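Local coordinates for predicted acetyltransferase (Clostridium acetobutylicum, PDB 3MGD), which binds acetyl-CoA and, as a member of the GNAT family, probably transfers its acetyl group to an acceptor that is not identified, at residues I101-L106 and K134-Q139. Sequence-based numbering, arbitrary orientation.
With ACO (acetyl coenzyme *a), chain C.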
loop_
_atom_site.group_PDB
_atom_site.type_symbol
_atom_site.label_atom_id
_atom_site.label_comp_id
_atom_site.label_asym_id
_atom_site.label_seq_id
_atom_site.Cartn_x
_atom_site.Cartn_y
_atom_site.Cartn_z
ATOM N N ILE A 101 -3.852 -3.792 25.262
ATOM C CA ILE A 101 -2.492 -3.456 24.837
ATOM C C ILE A 101 -2.422 -3.056 23.365
ATOM O O ILE A 101 -1.894 -1.997 23.028
ATOM C CB ILE A 101 -1.494 -4.586 25.126
ATOM C CG1 ILE A 101 -1.381 -4.808 26.634
ATOM C CG2 ILE A 101 -0.131 -4.255 24.527
ATOM C CD1 ILE A 101 -0.456 -5.953 26.991
ATOM N N ALA A 102 -2.946 -3.902 22.486
ATOM C CA ALA A 102 -2.986 -3.566 21.068
ATOM C C ALA A 102 -3.764 -2.264 20.823
ATOM O O ALA A 102 -3.343 -1.437 20.019
ATOM C CB ALA A 102 -3.571 -4.726 20.257
ATOM N N THR A 103 -4.872 -2.065 21.533
ATOM C CA THR A 103 -5.660 -0.828 21.372
ATOM C C THR A 103 -4.862 0.427 21.746
ATOM O O THR A 103 -4.900 1.444 21.034
ATOM C CB THR A 103 -6.991 -0.893 22.176
ATOM O OG1 THR A 103 -7.806 -1.952 21.659
ATOM C CG2 THR A 103 -7.759 0.419 22.074
ATOM N N GLY A 104 -4.122 0.355 22.850
ATOM C CA GLY A 104 -3.252 1.449 23.251
ATOM C C GLY A 104 -2.092 1.639 22.277
ATOM O O GLY A 104 -1.637 2.757 22.058
HETATM N N MSE A 105 -1.597 0.547 21.699
HETATM C CA MSE A 105 -0.573 0.650 20.652
HETATM C C MSE A 105 -1.111 1.421 19.447
HETATM O O MSE A 105 -0.404 2.249 18.869
HETATM C CB MSE A 105 -0.112 -0.734 20.189
HETATM C CG MSE A 105 0.796 -1.466 21.150
HETATM SE SE MSE A 105 2.486 -0.521 21.385
HETATM C CE MSE A 105 3.673 -2.052 21.661
ATOM N N LEU A 106 -2.349 1.132 19.051
ATOM C CA LEU A 106 -2.969 1.861 17.940
ATOM C C LEU A 106 -2.938 3.369 18.207
ATOM O O LEU A 106 -2.689 4.148 17.294
ATOM C CB LEU A 106 -4.406 1.385 17.683
ATOM C CG LEU A 106 -4.564 -0.016 17.074
ATOM C CD1 LEU A 106 -5.995 -0.527 17.172
ATOM C CD2 LEU A 106 -4.097 -0.004 15.630
ATOM N N LYS A 134 -11.963 -2.976 14.061
ATOM C CA LYS A 134 -13.357 -2.565 13.883
ATOM C C LYS A 134 -13.804 -1.727 15.071
ATOM O O LYS A 134 -14.405 -0.658 14.903
ATOM C CB LYS A 134 -14.286 -3.780 13.710
ATOM C CG LYS A 134 -14.228 -4.445 12.331
ATOM C CD LYS A 134 -14.475 -3.437 11.211
ATOM C CE LYS A 134 -14.456 -4.106 9.841
ATOM N NZ LYS A 134 -15.642 -4.982 9.611
ATOM N N LYS A 135 -13.509 -2.212 16.275
ATOM C CA LYS A 135 -13.847 -1.475 17.497
ATOM C C LYS A 135 -13.209 -0.091 17.494
ATOM O O LYS A 135 -13.820 0.889 17.936
ATOM C CB LYS A 135 -13.464 -2.274 18.752
ATOM C CG LYS A 135 -13.819 -1.594 20.067
ATOM C CD LYS A 135 -13.265 -2.379 21.254
ATOM C CE LYS A 135 -13.811 -1.868 22.590
ATOM N NZ LYS A 135 -13.001 -2.355 23.754
ATOM N N TYR A 136 -12.003 -0.004 16.936
ATOM C CA TYR A 136 -11.233 1.238 16.921
ATOM C C TYR A 136 -11.712 2.259 15.887
ATOM O O TYR A 136 -11.390 3.439 15.989
ATOM C CB TYR A 136 -9.759 0.921 16.652
ATOM C CG TYR A 136 -8.793 2.018 17.039
ATOM C CD1 TYR A 136 -8.359 2.165 18.358
ATOM C CD2 TYR A 136 -8.277 2.875 16.087
ATOM C CE1 TYR A 136 -7.464 3.173 18.707
ATOM C CE2 TYR A 136 -7.384 3.878 16.428
ATOM C CZ TYR A 136 -6.981 4.020 17.733
ATOM O OH TYR A 136 -6.084 5.010 18.050
ATOM N N GLY A 137 -12.443 1.807 14.870
ATOM C CA GLY A 137 -12.942 2.717 13.861
ATOM C C GLY A 137 -12.470 2.439 12.447
ATOM O O GLY A 137 -12.817 3.168 11.525
ATOM N N PHE A 138 -11.671 1.395 12.249
ATOM C CA PHE A 138 -11.278 1.076 10.883
ATOM C C PHE A 138 -12.508 0.632 10.092
ATOM O O PHE A 138 -13.401 -0.025 10.632
ATOM C CB PHE A 138 -10.176 0.014 10.854
ATOM C CG PHE A 138 -8.821 0.544 11.216
ATOM C CD1 PHE A 138 -8.464 0.723 12.546
ATOM C CD2 PHE A 138 -7.894 0.837 10.228
ATOM C CE1 PHE A 138 -7.210 1.195 12.877
ATOM C CE2 PHE A 138 -6.643 1.315 10.553
ATOM C CZ PHE A 138 -6.296 1.502 11.881
ATOM N N GLN A 139 -12.553 1.001 8.812
ATOM C CA GLN A 139 -13.710 0.722 7.971
ATOM C C GLN A 139 -13.431 -0.279 6.853
ATOM O O GLN A 139 -12.380 -0.219 6.214
ATOM C CB GLN A 139 -14.194 2.028 7.337
ATOM C CG GLN A 139 -14.469 3.117 8.344
ATOM C CD GLN A 139 -15.738 2.853 9.110
ATOM O OE1 GLN A 139 -16.792 2.653 8.513
ATOM N NE2 GLN A 139 -15.649 2.842 10.440
HETATM N N1A ACO C . -12.698 -2.883 28.326
HETATM C C2A ACO C . -13.386 -3.993 27.828
HETATM N N3A ACO C . -12.767 -4.852 26.888
HETATM C C4A ACO C . -11.412 -4.567 26.445
HETATM C C5A ACO C . -10.705 -3.431 26.955
HETATM C C6A ACO C . -11.316 -2.589 27.876
HETATM N N6A ACO C . -10.596 -1.441 28.389
HETATM N N7A ACO C . -9.399 -3.398 26.353
HETATM C C8A ACO C . -9.303 -4.485 25.497
HETATM N N9A ACO C . -10.564 -5.210 25.529
HETATM C C1B ACO C . -10.789 -6.473 24.848
HETATM C C2B ACO C . -11.421 -6.032 23.517
HETATM O O2B ACO C . -12.598 -5.293 23.473
HETATM C C3B ACO C . -11.287 -7.287 22.683
HETATM O O3B ACO C . -12.297 -8.267 22.766
HETATM P P3B ACO C . -13.540 -8.323 21.771
HETATM O O7A ACO C . -14.672 -9.148 22.475
HETATM O O8A ACO C . -13.129 -9.022 20.457
HETATM O O9A ACO C . -14.038 -6.927 21.462
HETATM C C4B ACO C . -9.837 -7.731 23.081
HETATM O O4B ACO C . -9.770 -7.432 24.523
HETATM C C5B ACO C . -8.601 -7.411 22.265
HETATM O O5B ACO C . -8.242 -6.055 22.371
HETATM P P1A ACO C . -6.790 -5.639 22.836
HETATM O O1A ACO C . -6.492 -6.076 24.279
HETATM O O2A ACO C . -6.662 -4.131 22.636
HETATM O O3A ACO C . -5.824 -6.375 21.831
HETATM P P2A ACO C . -4.694 -7.413 22.259
HETATM O O4A ACO C . -5.280 -8.729 22.872
HETATM O O5A ACO C . -3.660 -6.759 23.133
HETATM O O6A ACO C . -3.913 -7.762 20.937
HETATM C CBP ACO C . -3.795 -8.821 18.753
HETATM C CCP ACO C . -4.627 -8.049 19.767
HETATM C CDP ACO C . -4.525 -8.901 17.423
HETATM C CEP ACO C . -2.486 -8.116 18.616
HETATM C CAP ACO C . -3.583 -10.273 19.299
HETATM O OAP ACO C . -4.777 -10.969 19.419
HETATM C C9P ACO C . -2.502 -11.063 18.603
HETATM O O9P ACO C . -1.303 -10.885 18.823
HETATM N N8P ACO C . -2.947 -12.068 17.661
HETATM C C7P ACO C . -1.978 -12.837 16.881
HETATM C C6P ACO C . -1.227 -11.984 15.927
HETATM C C5P ACO C . -2.161 -11.100 15.130
HETATM O O5P ACO C . -3.191 -11.561 14.637
HETATM N N4P ACO C . -1.826 -9.721 15.020
HETATM C C3P ACO C . -2.500 -8.848 14.091
HETATM C C2P ACO C . -2.078 -8.943 12.647
HETATM S S1P ACO C . -2.832 -7.737 11.585
HETATM C C ACO C . -2.019 -6.267 11.638
HETATM O O ACO C . -1.024 -6.151 12.338
HETATM C CH3 ACO C . -2.592 -5.091 10.949
#
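Leu106 lays its CB over one face of the Tyr136 ring, 3.9 Å from the ring centroid and 20° off the ring normal, a CH-pi contact displaced toward CZ and CE1. The two side chains run past each other in opposite senses, so that CD1 of Leu106 reaches back to CG of Tyr136 (3.8 Å) while the tyrosine hydroxyl lies beside the leucine backbone. With CG of Tyr136 anti to its own backbone N (chi1 -161°), the ring extends across to helix 101-115, where OH hydrogen-bonds Asp107. Tyrosine thus suits its place twice over, offering a flat apolar surface to the leucine and a polar tip to the carboxylate. The other branch of Leu106, CD2, meets CE1 of Phe138 at 4.3 Å, and CG2 of Thr103 borders the tyrosine at CD1.

Thr103 divides its two branches between protein and cofactor. Its methyl faces the tyrosine, whereas OG1, beside the backbone N (chi1 -63°), donates to O2A of acetyl-CoA at 2.6 Å; Thr103 N donates to the same oxygen. Ala102 N donates a hydrogen bond to O5A on the other phosphorus, 3.0 Å away, and its small side chain fits beside the pyrophosphate. Backbone amides at a helix N-terminus gripping the pyrophosphate are a hallmark of the GNAT fold, and the helix dipole probably favours the negative charge. From helix 129-136, the long, extended Lys135 chain brings NZ to the ribose hydroxyl O2B. Gly137, with positive phi, closes that helix in a Schellman motif; glycine suits it because a CB would crowd the carbonyl O of Tyr136.

Leu147 of the second subunit packs against Tyr136 and Phe138. Within the chain, Leu106 joins helix 101-115 to Ile87 and Met90 of strand 83-92 and to Tyr133 of helix 129-136, where Thr103 meets Val132.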